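Local coordinates for putative chemotaxis protein (Desulfovibrio vulgaris str. Hildenborough, PDB 3H4Y) that probably dephosphorylates the phosphorylated chemotaxis response regulator CheY, as a member of the CheX phosphatase family, at residues G6-V9 and A10-F13. Sequence-based numbering, arbitrary orientation.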
ATOM      1  N   GLY A   6     -12.747 -23.920   1.524  1.00 24.03           N
ATOM      2  CA  GLY A   6     -11.947 -24.471   0.424  1.00 24.50           C
ATOM      3  C   GLY A   6     -10.730 -23.663   0.000  1.00 24.43           C
ATOM      4  O   GLY A   6     -10.139 -23.952  -1.043  1.00 23.99           O
ATOM      5  N   ILE A   7     -10.354 -22.651   0.791  1.00 22.62           N
ATOM      6  CA  ILE A   7      -9.247 -21.767   0.441  1.00 21.85           C
ATOM      7  C   ILE A   7      -8.085 -22.082   1.367  1.00 21.97           C
ATOM      8  O   ILE A   7      -7.995 -21.551   2.481  1.00 18.74           O
ATOM      9  CB  ILE A   7      -9.665 -20.293   0.558  1.00 23.36           C
ATOM     10  CG1 ILE A   7     -10.868 -20.023  -0.346  1.00 22.89           C
ATOM     11  CG2 ILE A   7      -8.510 -19.357   0.175  1.00 21.28           C
ATOM     12  CD1 ILE A   7     -11.571 -18.741  -0.008  1.00 26.47           C
ATOM     13  N   GLU A   8      -7.221 -22.987   0.908  1.00 18.88           N
ATOM     14  CA  GLU A   8      -6.061 -23.439   1.694  1.00 18.77           C
ATOM     15  C   GLU A   8      -5.099 -22.330   2.112  1.00 13.94           C
ATOM     16  O   GLU A   8      -4.580 -22.381   3.235  1.00 13.23           O
ATOM     17  CB  GLU A   8      -5.267 -24.516   0.958  1.00 22.04           C
ATOM     18  CG  GLU A   8      -5.910 -25.887   1.028  1.00 29.85           C
ATOM     19  CD  GLU A   8      -6.015 -26.373   2.459  1.00 37.98           C
ATOM     20  OE1 GLU A   8      -4.954 -26.555   3.102  1.00 41.07           O
ATOM     21  OE2 GLU A   8      -7.158 -26.560   2.938  1.00 42.12           O
ATOM     22  N   VAL A   9      -4.863 -21.347   1.245  1.00 14.39           N
ATOM     23  CA  VAL A   9      -4.005 -20.228   1.629  1.00 15.57           C
ATOM     24  C   VAL A   9      -4.580 -19.364   2.773  1.00 13.95           C
ATOM     25  O   VAL A   9      -3.862 -18.561   3.349  1.00 12.45           O
ATOM     26  CB  VAL A   9      -3.606 -19.320   0.456  1.00 17.75           C
ATOM     27  CG1 VAL A   9      -2.748 -20.098  -0.528  1.00 17.94           C
ATOM     28  CG2 VAL A   9      -4.834 -18.679  -0.227  1.00 17.90           C
ATOM     29  N   ALA A  10      -5.855 -19.527   3.116  1.00 12.73           N
ATOM     30  CA  ALA A  10      -6.411 -18.775   4.233  1.00 11.91           C
ATOM     31  C   ALA A  10      -5.809 -19.244   5.558  1.00 12.33           C
ATOM     32  O   ALA A  10      -5.742 -18.487   6.506  1.00 12.53           O
ATOM     33  CB  ALA A  10      -7.928 -18.897   4.270  1.00 12.70           C
ATOM     34  N   LYS A  11      -5.397 -20.512   5.629  1.00 10.54           N
ATOM     35  CA  LYS A  11      -4.885 -21.071   6.880  1.00 11.29           C
ATOM     36  C   LYS A  11      -3.739 -20.307   7.530  1.00 11.80           C
ATOM     37  O   LYS A  11      -3.855 -19.931   8.702  1.00 10.82           O
ATOM     38  CB  LYS A  11      -4.564 -22.578   6.753  1.00 11.91           C
ATOM     39  CG  LYS A  11      -5.816 -23.426   6.511  1.00 19.80           C
ATOM     40  CD  LYS A  11      -5.484 -24.921   6.456  1.00 21.16           C
ATOM     41  CE  LYS A  11      -6.726 -25.764   6.154  1.00 27.81           C
ATOM     42  NZ  LYS A  11      -6.373 -27.192   5.847  1.00 31.29           N
ATOM     43  N   PRO A  12      -2.644 -20.047   6.782  1.00 10.99           N
ATOM     44  CA  PRO A  12      -1.538 -19.282   7.389  1.00 10.71           C
ATOM     45  C   PRO A  12      -1.953 -17.850   7.803  1.00 10.53           C
ATOM     46  O   PRO A  12      -1.412 -17.289   8.768  1.00  9.95           O
ATOM     47  CB  PRO A  12      -0.444 -19.323   6.307  1.00 11.51           C
ATOM     48  CG  PRO A  12      -1.139 -19.708   5.038  1.00 13.39           C
ATOM     49  CD  PRO A  12      -2.323 -20.497   5.404  1.00  9.71           C
ATOM     50  N   PHE A  13      -2.892 -17.250   7.075  1.00  9.90           N
ATOM     51  CA  PHE A  13      -3.398 -15.916   7.445  1.00 10.71           C
ATOM     52  C   PHE A  13      -4.233 -15.908   8.694  1.00 11.01           C
ATOM     53  O   PHE A  13      -4.124 -14.986   9.518  1.00 10.43           O
ATOM     54  CB  PHE A  13      -4.109 -15.260   6.248  1.00 11.72           C
ATOM     55  CG  PHE A  13      -3.144 -14.746   5.231  1.00 10.12           C
ATOM     56  CD1 PHE A  13      -2.520 -13.511   5.414  1.00 10.52           C
ATOM     57  CD2 PHE A  13      -2.771 -15.525   4.130  1.00 11.48           C
ATOM     58  CE1 PHE A  13      -1.577 -13.064   4.524  1.00 10.07           C
ATOM     59  CE2 PHE A  13      -1.826 -15.064   3.231  1.00  9.45           C
ATOM     60  CZ  PHE A  13      -1.226 -13.816   3.445  1.00 11.74           C
TER
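E8, in the turn that leads into helix 10-25, and K11, three residues on in the helix, lie side by side, and their charged ends meet in a two-pronged salt bridge. NZ of K11 sits in the fork of the carboxylate, 3.1 Å from OE2 and 3.2 Å from OE1 of E8, and both oxygens turn their syn lone pairs to it. A bend at chi2 (-62°) turns the carboxylate toward K11, whereas the lysine is fully extended beyond CG; CE of K11 also comes close to the carboxylate, 3.3 Å from OE2 of E8. Both residues are exposed, and the salt bridge links a side chain of the turn to one of the helix.

The type I beta turn from I7 to A10 closes through the bond from N of A10 to O of I7 (3.0 Å). A second bond follows one residue on, from N of K11 to O of E8 (3.1 Å). CG2 of I7, anti to its own nitrogen, reaches the methyl group of A10 at 4.2 Å.

P12 and F13 gather round the V9 carbonyl: its O lies 3.2 Å from CD of P12 and meets the edge of the F13 ring at CD2, in the ring plane. V9, P12 and F13 pack on L107 of helix 84-109, F13 also against M138 and I140 of strand 137-144, while I7 and A10 rest on P34 of strand 30-37.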